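Local coordinates for protein putative branched-chain amino acid ABC transporter (Chromobacterium violaceum, PDB 4PYR) that binds glutathione within a periplasmic-binding-protein-like fold of the LppC lipoprotein family and may act as an enzyme regulator, at residues L99-L104 / D287-R292; A30-S35 / Q234-P239; A123-V128 / Q173-A178; G5-A10 / Y39-T44. All blocks are in the same frame, centred on the assembly; numbering follows the deposited sequence.

How the contacts relate
Contacts 4 and 1 engage the two outermost strands of the same five-stranded parallel sheet, 36-42 and 99-101, with centres about 19 Å apart. Contact 2 lies at the surface of this lobe, about 20 Å from contact 4 and 22 Å from contact 1 between centres. Contact 3 stands alone at the other end, about 45 Å from contact 4 between centres, yet its strands share the eight-stranded mixed sheet with strand 290-298 of contact 1. Along the chain contact 2 opens inside contact 4, which closes first; contacts 2 and 1 also alternate, and both enclose contact 3. Late segments thus return to the lobe holding the N-terminal strands, as expected for a two-lobed binding protein.

Contact 1. Residues L99-L104 / D287-R292; sequences LYSLSL and DRAFER. With GSH (glutathione), chain B.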
loop_
_atom_site.group_PDB
_atom_site.type_symbol
_atom_site.label_atom_id
_atom_site.label_comp_id
_atom_site.label_asym_id
_atom_site.label_seq_id
_atom_site.Cartn_x
_atom_site.Cartn_y
_atom_site.Cartn_z
ATOM N N LEU A 99 9.405 -6.733 -15.420
ATOM C CA LEU A 99 8.756 -5.573 -14.817
ATOM C C LEU A 99 7.763 -5.987 -13.750
ATOM O O LEU A 99 6.808 -6.673 -14.010
ATOM C CB LEU A 99 8.060 -4.733 -15.901
ATOM C CG LEU A 99 7.383 -3.444 -15.425
ATOM C CD1 LEU A 99 8.377 -2.577 -14.644
ATOM C CD2 LEU A 99 6.724 -2.669 -16.564
ATOM N N TYR A 100 8.008 -5.451 -12.516
ATOM C CA TYR A 100 7.247 -5.827 -11.332
ATOM C C TYR A 100 6.722 -4.526 -10.706
ATOM O O TYR A 100 7.142 -3.441 -11.087
ATOM C CB TYR A 100 8.161 -6.528 -10.290
ATOM C CG TYR A 100 8.828 -7.794 -10.820
ATOM C CD1 TYR A 100 8.218 -9.011 -10.661
ATOM C CD2 TYR A 100 10.081 -7.742 -11.425
ATOM C CE1 TYR A 100 8.798 -10.184 -11.179
ATOM C CE2 TYR A 100 10.684 -8.901 -11.924
ATOM C CZ TYR A 100 10.045 -10.104 -11.787
ATOM O OH TYR A 100 10.642 -11.264 -12.272
ATOM N N SER A 101 5.788 -4.665 -9.774
ATOM C CA SER A 101 5.215 -3.493 -9.080
ATOM C C SER A 101 5.203 -3.748 -7.583
ATOM O O SER A 101 4.902 -4.837 -7.152
ATOM C CB SER A 101 3.765 -3.227 -9.545
ATOM O OG SER A 101 3.150 -2.199 -8.767
ATOM N N LEU A 102 5.506 -2.706 -6.803
ATOM C CA LEU A 102 5.178 -2.661 -5.368
ATOM C C LEU A 102 4.517 -1.313 -5.142
ATOM O O LEU A 102 5.091 -0.320 -5.483
ATOM C CB LEU A 102 6.419 -2.741 -4.494
ATOM C CG LEU A 102 6.175 -2.605 -2.975
ATOM C CD1 LEU A 102 5.309 -3.724 -2.401
ATOM C CD2 LEU A 102 7.474 -2.552 -2.215
ATOM N N SER A 103 3.333 -1.332 -4.571
ATOM C CA SER A 103 2.573 -0.092 -4.367
ATOM C C SER A 103 1.675 -0.224 -3.144
ATOM O O SER A 103 1.612 -1.278 -2.511
ATOM C CB SER A 103 1.732 0.224 -5.630
ATOM O OG SER A 103 0.607 -0.624 -5.725
ATOM N N LEU A 104 0.973 0.856 -2.825
ATOM C CA LEU A 104 0.070 0.865 -1.686
ATOM C C LEU A 104 -1.386 0.774 -2.132
ATOM O O LEU A 104 -2.265 1.314 -1.480
ATOM C CB LEU A 104 0.321 2.149 -0.864
ATOM C CG LEU A 104 1.778 2.305 -0.450
ATOM C CD1 LEU A 104 1.935 3.592 0.338
ATOM C CD2 LEU A 104 2.293 1.089 0.332
ATOM N N ASP A 287 -0.734 -9.331 -12.148
ATOM C CA ASP A 287 -0.137 -8.140 -12.768
ATOM C C ASP A 287 1.354 -7.994 -12.324
ATOM O O ASP A 287 1.880 -6.899 -12.366
ATOM C CB ASP A 287 -0.939 -6.842 -12.375
ATOM C CG ASP A 287 -2.268 -6.662 -13.141
ATOM O OD1 ASP A 287 -2.238 -6.425 -14.359
ATOM O OD2 ASP A 287 -3.361 -6.662 -12.507
ATOM N N ARG A 288 2.024 -9.099 -11.947
ATOM C CA ARG A 288 3.413 -9.058 -11.418
ATOM C C ARG A 288 3.550 -7.960 -10.337
ATOM O O ARG A 288 4.610 -7.306 -10.210
ATOM C CB ARG A 288 4.454 -8.827 -12.525
ATOM C CG ARG A 288 5.025 -10.109 -13.146
ATOM C CD ARG A 288 6.052 -9.774 -14.228
ATOM N NE ARG A 288 5.474 -8.849 -15.197
ATOM C CZ ARG A 288 4.586 -9.172 -16.118
ATOM N NH1 ARG A 288 4.204 -10.431 -16.260
ATOM N NH2 ARG A 288 4.100 -8.244 -16.944
ATOM N N ALA A 289 2.489 -7.812 -9.548
ATOM C CA ALA A 289 2.507 -6.896 -8.410
ATOM C C ALA A 289 2.767 -7.731 -7.165
ATOM O O ALA A 289 2.186 -8.820 -7.000
ATOM C CB ALA A 289 1.176 -6.159 -8.281
ATOM N N PHE A 290 3.635 -7.222 -6.301
ATOM C CA PHE A 290 3.881 -7.834 -5.001
ATOM C C PHE A 290 2.723 -7.446 -4.139
ATOM O O PHE A 290 2.526 -6.258 -3.901
ATOM C CB PHE A 290 5.194 -7.352 -4.403
ATOM C CG PHE A 290 6.373 -8.031 -4.971
ATOM C CD1 PHE A 290 6.771 -9.263 -4.472
ATOM C CD2 PHE A 290 7.052 -7.490 -6.062
ATOM C CE1 PHE A 290 7.826 -9.953 -5.062
ATOM C CE2 PHE A 290 8.113 -8.171 -6.642
ATOM C CZ PHE A 290 8.506 -9.397 -6.144
ATOM N N GLU A 291 1.898 -8.411 -3.755
ATOM C CA GLU A 291 0.799 -8.114 -2.889
ATOM C C GLU A 291 1.259 -8.089 -1.435
ATOM O O GLU A 291 2.263 -8.703 -1.085
ATOM C CB GLU A 291 -0.380 -9.028 -3.156
ATOM C CG GLU A 291 -0.829 -8.955 -4.617
ATOM C CD GLU A 291 -1.889 -9.968 -4.977
ATOM O OE1 GLU A 291 -2.043 -10.977 -4.230
ATOM O OE2 GLU A 291 -2.563 -9.746 -6.020
ATOM N N ARG A 292 0.567 -7.293 -0.631
ATOM C CA ARG A 292 0.969 -6.966 0.719
ATOM C C ARG A 292 -0.055 -7.471 1.706
ATOM O O ARG A 292 -1.192 -6.983 1.740
ATOM C CB ARG A 292 1.025 -5.455 0.960
ATOM C CG ARG A 292 2.098 -4.639 0.294
ATOM C CD ARG A 292 2.146 -3.265 0.933
ATOM N NE ARG A 292 0.880 -2.583 0.806
ATOM C CZ ARG A 292 0.269 -1.845 1.752
ATOM N NH1 ARG A 292 0.764 -1.709 2.970
ATOM N NH2 ARG A 292 -0.873 -1.278 1.453
HETATM N N1 GSH B . -5.890 1.477 -10.804
HETATM C CA1 GSH B . -6.454 2.510 -9.961
HETATM C C1 GSH B . -7.938 2.696 -10.202
HETATM O O11 GSH B . -8.731 1.720 -10.106
HETATM O O12 GSH B . -8.358 3.850 -10.454
HETATM C CB1 GSH B . -5.719 3.839 -10.178
HETATM C CG1 GSH B . -4.210 3.754 -9.948
HETATM C CD1 GSH B . -3.905 3.430 -8.517
HETATM O OE1 GSH B . -4.822 3.129 -7.765
HETATM N N2 GSH B . -2.599 3.518 -8.183
HETATM C CA2 GSH B . -2.033 3.261 -6.852
HETATM C C2 GSH B . -1.606 4.557 -6.232
HETATM O O2 GSH B . -2.361 5.457 -6.615
HETATM C CB2 GSH B . -0.880 2.283 -6.973
HETATM S SG2 GSH B . -1.074 1.284 -8.441
HETATM N N3 GSH B . -0.541 4.764 -5.370
HETATM C CA3 GSH B . 0.374 3.819 -4.663
HETATM C C3 GSH B . 1.870 4.142 -4.699
HETATM O O31 GSH B . 2.626 3.811 -3.729
HETATM O O32 GSH B . 2.325 4.736 -5.696
HETATM O O HOH W 1 1.866 -3.928 -4.620
HETATM O O HOH W 2 -0.081 -3.546 -2.157
#
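A bend at chi3 (-53°) turns R288 so that its NE meets the backbone of L99, while F290, with CG beside its own backbone N (chi1 -79°), sets its ring obliquely against Y100. In this periplasmic-binding-protein-like fold, the last strand of the parallel sheet thereby meets the chain at A289, just ahead of F290, through a single backbone bridge to S101. R288 NE donates to L99 O at 2.8 Å, with the oxygen almost in the guanidinium plane. Backbone bonds run from S101 N to R288 O and from F290 N to S101 O, the latter nearly straight (173°). Alongside them, CE2 of F290 touches CB of Y100 at 4.0 Å, and CD1 of L102 rests on CB of F290 at 4.1 Å.

Beyond L102 the backbones part and water enters: one molecule donates to S103 O at 2.9 Å and accepts from R292 NE. The guanidinium of R292 is anchored by a salt bridge to E109 and a bond to T279 O. On the opposite side of S103 and L104 lies the bound glutathione, whose CB2 is 3.5 Å from S103 OG. L104 CD2 sits over one face of the R292 guanidinium, 3.8 Å from CZ.

Contact 2. Residues A30-S35 / Q234-P239; sequences AQVDQS and QRYPRP
D33 and Y236 meet through their polar ends: the phenol OH donates to D33 OD2 at 2.9 Å, arriving on the syn side of the carboxylate and 20° out of its plane. The ring and carboxylate planes stand 57° apart. The same hydroxyl accepts a hydrogen bond from R235 NH2 at 2.9 Å, so it is held between a carboxylate acceptor and a guanidinium donor. R235 NE adds a weak, long salt bridge to D33 OD1 at 3.4 Å. All these arginine contacts belong to one of two modelled conformers of R235 and are correspondingly less certain.

Next to this polar group V32 supplies the apolar part. Its CB lies 3.9 Å from Y236 CD1, and its CG2 touches P237 CD, also at 3.9 Å, while both methyls border the carbonyl oxygen of R235. The tyrosine ring is held from its own segment too: in the same conformer R235 CG, placed between its backbone N and carbonyl carbon (chi1 68°), lies 3.7 Å above one face of the Y236 ring, toward the rim.

Further out, helix 245-265 backs both segments, with Y258 against D33 and bonded to S35 OG, R259 against Y236, and Y251 bonded to P237 O. At the helix end Q34 takes positive phi, and its NE2 folds back to V32 O. The contact thus docks the C-terminal end of helix 16-33, the helix of a beta-alpha-beta unit, on the irregular chain leaving helix 231-235, joining early and late parts of the sequence on the surface of a periplasmic-binding-protein-like fold.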
loop_
_atom_site.group_PDB
_atom_site.type_symbol
_atom_site.label_atom_id
_atom_site.label_comp_id
_atom_site.label_asym_id
_atom_site.label_seq_id
_atom_site.Cartn_x
_atom_site.Cartn_y
_atom_site.Cartn_z
ATOM N N ALA A 30 19.609 0.926 2.495
ATOM C CA ALA A 30 20.942 0.680 1.968
ATOM C C ALA A 30 22.025 0.873 3.026
ATOM O O ALA A 30 22.995 0.102 3.106
ATOM C CB ALA A 30 21.223 1.597 0.781
ATOM N N GLN A 31 21.894 1.899 3.854
ATOM C CA GLN A 31 22.872 2.131 4.885
ATOM C C GLN A 31 22.913 1.021 5.952
ATOM O O GLN A 31 23.969 0.691 6.447
ATOM C CB GLN A 31 22.606 3.496 5.513
ATOM C CG GLN A 31 22.989 4.597 4.559
ATOM C CD GLN A 31 22.529 5.969 5.002
ATOM O OE1 GLN A 31 22.186 6.175 6.170
ATOM N NE2 GLN A 31 22.525 6.926 4.064
ATOM N N VAL A 32 21.775 0.426 6.246
ATOM C CA VAL A 32 21.697 -0.646 7.215
ATOM C C VAL A 32 22.164 -1.952 6.601
ATOM O O VAL A 32 23.045 -2.609 7.127
ATOM C CB VAL A 32 20.282 -0.810 7.749
ATOM C CG1 VAL A 32 20.183 -2.058 8.594
ATOM C CG2 VAL A 32 19.894 0.378 8.599
ATOM N N ASP A 33 21.559 -2.305 5.486
ATOM C CA ASP A 33 21.770 -3.633 4.945
ATOM C C ASP A 33 23.082 -3.771 4.210
ATOM O O ASP A 33 23.657 -4.859 4.216
ATOM C CB ASP A 33 20.615 -3.954 3.976
ATOM C CG ASP A 33 19.325 -4.279 4.678
ATOM O OD1 ASP A 33 19.223 -4.280 5.925
ATOM O OD2 ASP A 33 18.400 -4.604 3.946
ATOM N N GLN A 34 23.544 -2.712 3.543
ATOM C CA GLN A 34 24.873 -2.705 2.861
ATOM C C GLN A 34 25.126 -3.857 1.944
ATOM O O GLN A 34 26.251 -4.382 1.844
ATOM C CB GLN A 34 25.944 -2.669 3.846
ATOM C CG GLN A 34 25.918 -1.340 4.521
ATOM C CD GLN A 34 26.755 -1.480 5.690
ATOM O OE1 GLN A 34 27.975 -1.391 5.563
ATOM N NE2 GLN A 34 26.152 -1.919 6.795
ATOM N N SER A 35 24.046 -4.191 1.259
ATOM C CA SER A 35 24.002 -5.300 0.339
ATOM C C SER A 35 24.000 -4.822 -1.135
ATOM O O SER A 35 23.980 -5.647 -2.048
ATOM C CB SER A 35 22.771 -6.149 0.702
ATOM O OG SER A 35 21.637 -5.302 0.899
ATOM N N GLN A 234 12.385 -3.309 13.262
ATOM C CA GLN A 234 13.365 -2.832 14.266
ATOM C C GLN A 234 14.697 -2.408 13.721
ATOM O O GLN A 234 15.354 -1.539 14.270
ATOM C CB GLN A 234 13.678 -3.959 15.261
ATOM C CG GLN A 234 12.545 -4.371 16.099
ATOM C CD GLN A 234 12.979 -5.342 17.153
ATOM O OE1 GLN A 234 13.905 -6.134 16.981
ATOM N NE2 GLN A 234 12.331 -5.260 18.257
ATOM N N ARG A 235 15.171 -3.042 12.656
ATOM C CA ARG A 235 16.530 -2.751 12.250
ATOM C C ARG A 235 16.699 -1.469 11.437
ATOM O O ARG A 235 17.810 -1.014 11.247
ATOM C CB ARG A 235 17.194 -3.956 11.542
ATOM C CG ARG A 235 16.650 -4.318 10.202
ATOM C CD ARG A 235 17.644 -5.276 9.533
ATOM N NE ARG A 235 17.164 -5.636 8.227
ATOM C CZ ARG A 235 16.444 -6.727 7.989
ATOM N NH1 ARG A 235 16.153 -7.544 8.997
ATOM N NH2 ARG A 235 16.017 -6.997 6.742
ATOM N N TYR A 236 15.613 -0.875 10.946
ATOM C CA TYR A 236 15.763 0.356 10.167
ATOM C C TYR A 236 15.391 1.591 10.982
ATOM O O TYR A 236 14.461 1.543 11.784
ATOM C CB TYR A 236 14.890 0.302 8.914
ATOM C CG TYR A 236 15.194 -0.878 8.043
ATOM C CD1 TYR A 236 16.366 -0.923 7.296
ATOM C CD2 TYR A 236 14.358 -1.951 8.001
ATOM C CE1 TYR A 236 16.710 -2.046 6.571
ATOM C CE2 TYR A 236 14.673 -3.081 7.236
ATOM C CZ TYR A 236 15.864 -3.111 6.536
ATOM O OH TYR A 236 16.213 -4.238 5.803
ATOM N N PRO A 237 16.113 2.691 10.758
ATOM C CA PRO A 237 15.803 3.890 11.553
ATOM C C PRO A 237 14.453 4.482 11.150
ATOM O O PRO A 237 14.017 4.332 9.998
ATOM C CB PRO A 237 16.944 4.853 11.195
ATOM C CG PRO A 237 17.240 4.495 9.768
ATOM C CD PRO A 237 17.185 2.945 9.773
ATOM N N ARG A 238 13.782 5.098 12.119
ATOM C CA ARG A 238 12.547 5.822 11.832
ATOM C C ARG A 238 12.953 7.054 11.017
ATOM O O ARG A 238 14.126 7.475 11.058
ATOM C CB ARG A 238 11.824 6.221 13.111
ATOM C CG ARG A 238 11.634 5.114 14.135
ATOM C CD ARG A 238 10.877 3.917 13.624
ATOM N NE ARG A 238 9.485 4.223 13.276
ATOM C CZ ARG A 238 8.572 3.318 12.941
ATOM N NH1 ARG A 238 7.343 3.734 12.643
ATOM N NH2 ARG A 238 8.877 2.013 12.868
ATOM N N PRO A 239 12.012 7.664 10.272
ATOM C CA PRO A 239 12.411 8.888 9.563
ATOM C C PRO A 239 12.824 9.989 10.535
ATOM O O PRO A 239 12.333 10.080 11.681
ATOM C CB PRO A 239 11.153 9.306 8.768
ATOM C CG PRO A 239 10.096 8.328 9.075
ATOM C CD PRO A 239 10.601 7.296 10.059
#

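Contact 3. Residues A123-V128 / Q173-A178; sequences AAPLLV and QADAVA
Parallel backbone pairing joins L126 and L127 to V177 and A178, the two short strand segments running 25° apart. L126 is bonded through both its N and its O: the N donates to A176 O at 2.9 Å, and the O accepts from A178 N at 2.8 Å. V128 N then donates to A178 O in an almost straight bond.

The carboxylate of D175 extends the pairing beyond the strand. With CG between the backbone N and carbonyl carbon (chi1 70°), the group turns back over the incoming chain and takes two consecutive amides: A123 N on the syn lone pair of OD2 at 2.7 Å, and A124 N at OD1 at 2.9 Å, the latter from 45° above the carboxylate plane. D175 N returns a bond to A124 O, so the aspartate grips this loop by backbone and side chain together.

Apolar contacts fill in around the bonds. CB of A174 meets CB of L126 at 4.0 Å, CD1 of L127 meets CB of A178 at 4.0 Å, and V128 and V177 cross obliquely, CG2 to CG1 at 3.9 Å.

P125, L127 and A178 pack on W146, F142 and A143 of helix 133-150. L126 and V128 instead touch helix 165-172. This parallel core with helices on both faces resembles the Rossmann-like lobes of periplasmic binding proteins. Strand 125-129 lies one in from the edge of its sheet, between 155-158 and 176-180, while strand 176-180 pairs onward with 199-201.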
loop_
_atom_site.group_PDB
_atom_site.type_symbol
_atom_site.label_atom_id
_atom_site.label_comp_id
_atom_site.label_asym_id
_atom_site.label_seq_id
_atom_site.Cartn_x
_atom_site.Cartn_y
_atom_site.Cartn_z
ATOM N N ALA A 123 -20.580 -12.724 10.838
ATOM C CA ALA A 123 -21.499 -13.386 9.906
ATOM C C ALA A 123 -22.373 -12.423 9.106
ATOM O O ALA A 123 -22.841 -12.760 8.016
ATOM C CB ALA A 123 -22.383 -14.354 10.661
ATOM N N ALA A 124 -22.613 -11.250 9.655
ATOM C CA ALA A 124 -23.553 -10.314 9.067
ATOM C C ALA A 124 -23.047 -8.879 9.253
ATOM O O ALA A 124 -23.663 -8.075 9.934
ATOM C CB ALA A 124 -24.936 -10.505 9.670
ATOM N N PRO A 125 -21.899 -8.564 8.661
ATOM C CA PRO A 125 -21.410 -7.209 8.814
ATOM C C PRO A 125 -22.177 -6.236 7.930
ATOM O O PRO A 125 -22.772 -6.612 6.920
ATOM C CB PRO A 125 -19.979 -7.295 8.319
ATOM C CG PRO A 125 -20.037 -8.400 7.299
ATOM C CD PRO A 125 -20.960 -9.395 7.892
ATOM N N LEU A 126 -22.160 -4.975 8.340
ATOM C CA LEU A 126 -22.632 -3.891 7.518
ATOM C C LEU A 126 -21.468 -3.108 6.981
ATOM O O LEU A 126 -20.640 -2.612 7.747
ATOM C CB LEU A 126 -23.505 -2.958 8.349
ATOM C CG LEU A 126 -24.018 -1.709 7.612
ATOM C CD1 LEU A 126 -24.991 -2.086 6.500
ATOM C CD2 LEU A 126 -24.632 -0.676 8.548
ATOM N N LEU A 127 -21.353 -3.020 5.661
ATOM C CA LEU A 127 -20.339 -2.209 4.994
ATOM C C LEU A 127 -20.879 -0.811 4.780
ATOM O O LEU A 127 -21.945 -0.639 4.134
ATOM C CB LEU A 127 -19.940 -2.845 3.639
ATOM C CG LEU A 127 -19.031 -2.054 2.709
ATOM C CD1 LEU A 127 -17.644 -1.876 3.294
ATOM C CD2 LEU A 127 -18.924 -2.789 1.379
ATOM N N VAL A 128 -20.210 0.186 5.363
ATOM C CA VAL A 128 -20.662 1.555 5.218
ATOM C C VAL A 128 -19.697 2.264 4.327
ATOM O O VAL A 128 -18.495 2.199 4.569
ATOM C CB VAL A 128 -20.706 2.220 6.616
ATOM C CG1 VAL A 128 -21.026 3.704 6.473
ATOM C CG2 VAL A 128 -21.689 1.467 7.486
ATOM N N GLN A 173 -28.616 -4.345 13.497
ATOM C CA GLN A 173 -28.912 -5.716 13.098
ATOM C C GLN A 173 -27.650 -6.478 12.682
ATOM O O GLN A 173 -27.720 -7.663 12.346
ATOM C CB GLN A 173 -29.877 -5.711 11.919
ATOM C CG GLN A 173 -31.152 -4.914 12.133
ATOM C CD GLN A 173 -31.887 -4.651 10.840
ATOM O OE1 GLN A 173 -31.631 -5.309 9.833
ATOM N NE2 GLN A 173 -32.803 -3.690 10.852
ATOM N N ALA A 174 -26.527 -5.783 12.659
ATOM C CA ALA A 174 -25.245 -6.329 12.197
ATOM C C ALA A 174 -24.385 -6.823 13.354
ATOM O O ALA A 174 -24.510 -6.346 14.490
ATOM C CB ALA A 174 -24.499 -5.271 11.423
ATOM N N ASP A 175 -23.496 -7.770 13.073
ATOM C CA ASP A 175 -22.552 -8.233 14.103
ATOM C C ASP A 175 -21.161 -7.585 13.978
ATOM O O ASP A 175 -20.255 -7.876 14.784
ATOM C CB ASP A 175 -22.491 -9.768 14.199
ATOM C CG ASP A 175 -21.845 -10.416 13.006
ATOM O OD1 ASP A 175 -21.680 -9.753 11.972
ATOM O OD2 ASP A 175 -21.483 -11.619 13.117
ATOM N N ALA A 176 -21.010 -6.693 12.994
ATOM C CA ALA A 176 -19.841 -5.831 12.878
ATOM C C ALA A 176 -20.107 -4.775 11.827
ATOM O O ALA A 176 -20.997 -4.937 10.980
ATOM C CB ALA A 176 -18.615 -6.649 12.491
ATOM N N VAL A 177 -19.301 -3.723 11.851
ATOM C CA VAL A 177 -19.356 -2.678 10.844
ATOM C C VAL A 177 -18.008 -2.558 10.148
ATOM O O VAL A 177 -16.988 -2.477 10.810
ATOM C CB VAL A 177 -19.776 -1.336 11.450
ATOM C CG1 VAL A 177 -19.770 -0.233 10.405
ATOM C CG2 VAL A 177 -21.126 -1.520 12.059
ATOM N N ALA A 178 -18.017 -2.524 8.826
ATOM C CA ALA A 178 -16.825 -2.276 8.034
ATOM C C ALA A 178 -16.913 -0.895 7.450
ATOM O O ALA A 178 -17.916 -0.583 6.837
ATOM C CB ALA A 178 -16.744 -3.298 6.907
#

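Contact 4. Residues G5-A10 / Y39-T44; sequences GVILPA and YSVDAT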
loop_
_atom_site.group_PDB
_atom_site.type_symbol
_atom_site.label_atom_id
_atom_site.label_comp_id
_atom_site.label_asym_id
_atom_site.label_seq_id
_atom_site.Cartn_x
_atom_site.Cartn_y
_atom_site.Cartn_z
ATOM N N GLY A 5 19.624 0.950 -9.644
ATOM C CA GLY A 5 19.348 2.267 -10.183
ATOM C C GLY A 5 18.066 2.723 -9.562
ATOM O O GLY A 5 17.078 2.010 -9.588
ATOM N N VAL A 6 18.108 3.893 -8.925
ATOM C CA VAL A 6 16.934 4.465 -8.244
ATOM C C VAL A 6 16.457 5.619 -9.126
ATOM O O VAL A 6 17.069 6.667 -9.148
ATOM C CB VAL A 6 17.286 4.933 -6.835
ATOM C CG1 VAL A 6 15.983 5.353 -6.135
ATOM C CG2 VAL A 6 17.991 3.853 -6.038
ATOM N N ILE A 7 15.417 5.366 -9.914
ATOM C CA ILE A 7 14.986 6.239 -10.987
ATOM C C ILE A 7 13.593 6.743 -10.647
ATOM O O ILE A 7 12.578 6.085 -10.879
ATOM C CB ILE A 7 14.974 5.440 -12.325
ATOM C CG1 ILE A 7 16.379 4.879 -12.528
ATOM C CG2 ILE A 7 14.615 6.356 -13.460
ATOM C CD1 ILE A 7 16.613 4.118 -13.805
ATOM N N LEU A 8 13.568 7.951 -10.085
ATOM C CA LEU A 8 12.348 8.541 -9.535
ATOM C C LEU A 8 12.263 9.991 -9.988
ATOM O O LEU A 8 13.245 10.582 -10.388
ATOM C CB LEU A 8 12.338 8.443 -8.031
ATOM C CG LEU A 8 12.334 7.018 -7.463
ATOM C CD1 LEU A 8 12.507 6.992 -5.952
ATOM C CD2 LEU A 8 11.079 6.241 -7.866
ATOM N N PRO A 9 11.046 10.569 -9.954
ATOM C CA PRO A 9 10.866 11.964 -10.360
ATOM C C PRO A 9 11.685 12.961 -9.547
ATOM O O PRO A 9 11.901 12.723 -8.360
ATOM C CB PRO A 9 9.358 12.196 -10.147
ATOM C CG PRO A 9 8.740 10.842 -10.196
ATOM C CD PRO A 9 9.762 9.913 -9.638
ATOM N N ALA A 10 12.133 14.029 -10.208
ATOM C CA ALA A 10 12.801 15.141 -9.547
ATOM C C ALA A 10 11.855 15.903 -8.605
ATOM O O ALA A 10 10.637 15.817 -8.682
ATOM C CB ALA A 10 13.366 16.100 -10.582
ATOM N N TYR A 39 22.698 3.869 -7.510
ATOM C CA TYR A 39 22.939 4.805 -8.615
ATOM C C TYR A 39 21.657 5.604 -8.731
ATOM O O TYR A 39 20.599 5.081 -9.029
ATOM C CB TYR A 39 23.224 3.982 -9.887
ATOM C CG TYR A 39 23.280 4.739 -11.186
ATOM C CD1 TYR A 39 22.120 5.243 -11.791
ATOM C CD2 TYR A 39 24.489 4.926 -11.847
ATOM C CE1 TYR A 39 22.174 5.920 -13.009
ATOM C CE2 TYR A 39 24.543 5.602 -13.066
ATOM C CZ TYR A 39 23.388 6.096 -13.635
ATOM O OH TYR A 39 23.437 6.763 -14.849
ATOM N N SER A 40 21.722 6.885 -8.397
ATOM C CA SER A 40 20.497 7.667 -8.282
ATOM C C SER A 40 20.432 8.640 -9.414
ATOM O O SER A 40 21.373 9.372 -9.672
ATOM C CB SER A 40 20.521 8.433 -6.956
ATOM O OG SER A 40 20.535 7.497 -5.883
ATOM N N VAL A 41 19.305 8.631 -10.117
ATOM C CA VAL A 41 19.078 9.623 -11.138
ATOM C C VAL A 41 17.604 10.038 -11.119
ATOM O O VAL A 41 16.699 9.252 -10.786
ATOM C CB VAL A 41 19.499 9.089 -12.509
ATOM C CG1 VAL A 41 18.565 7.986 -12.913
ATOM C CG2 VAL A 41 19.540 10.197 -13.555
ATOM N N ASP A 42 17.387 11.309 -11.408
ATOM C CA ASP A 42 16.024 11.803 -11.606
ATOM C C ASP A 42 15.539 11.525 -13.015
ATOM O O ASP A 42 16.246 11.832 -13.944
ATOM C CB ASP A 42 15.962 13.309 -11.409
ATOM C CG ASP A 42 16.153 13.712 -9.973
ATOM O OD1 ASP A 42 16.083 12.842 -9.094
ATOM O OD2 ASP A 42 16.336 14.915 -9.734
ATOM N N ALA A 43 14.336 10.970 -13.157
ATOM C CA ALA A 43 13.722 10.807 -14.455
ATOM C C ALA A 43 12.235 10.577 -14.264
ATOM O O ALA A 43 11.789 9.924 -13.283
ATOM C CB ALA A 43 14.321 9.586 -15.168
ATOM N N THR A 44 11.472 11.043 -15.236
ATOM C CA THR A 44 10.067 10.707 -15.336
ATOM C C THR A 44 9.646 11.026 -16.769
ATOM O O THR A 44 10.293 11.819 -17.446
ATOM C CB THR A 44 9.211 11.505 -14.323
ATOM O OG1 THR A 44 7.871 11.002 -14.304
ATOM C CG2 THR A 44 9.169 12.921 -14.679
HETATM O O HOH W 3 10.703 7.563 -12.413
#
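V6 and L8 pair with Y39, V41 and A43 across two parallel strands, 16° apart, through V6 N to Y39 O at 2.8 Å, V41 N to V6 O, one weak bond of L8 N to V41 O at 3.5 Å, and last A43 N to L8 O at 3.0 Å, where the donor comes from 49° above the carbonyl plane.

I7 carries most of the apolar contact. V41 holds CG1 between its backbone N and carbonyl carbon (chi1 68°), bringing this methyl alongside I7 CG1 at 3.8 Å; the other branch of I7, CG2, meets A43 CB at 3.7 Å. Helix 48-57 packs on this face, where A55 touches I7 and R51 touches V41 and A43. On the face carrying L8 and D42, the D42 carboxylate lies beside the A10 methyl, and L8 packs on A19 and V22 of helix 16-33. R23 of that helix bonds to V6 O and V41 O, tying helix to both strands. Near the end of the pairing a water donates both to I7 O at 2.8 Å and to A43 O at 2.7 Å, bridging the two carbonyls. Strand 2-8, helix 16-33 and strand 36-42 thus form a beta-alpha-beta crossover at one edge of the parallel sheet, as in the Rossmann-like lobes of periplasmic binding proteins.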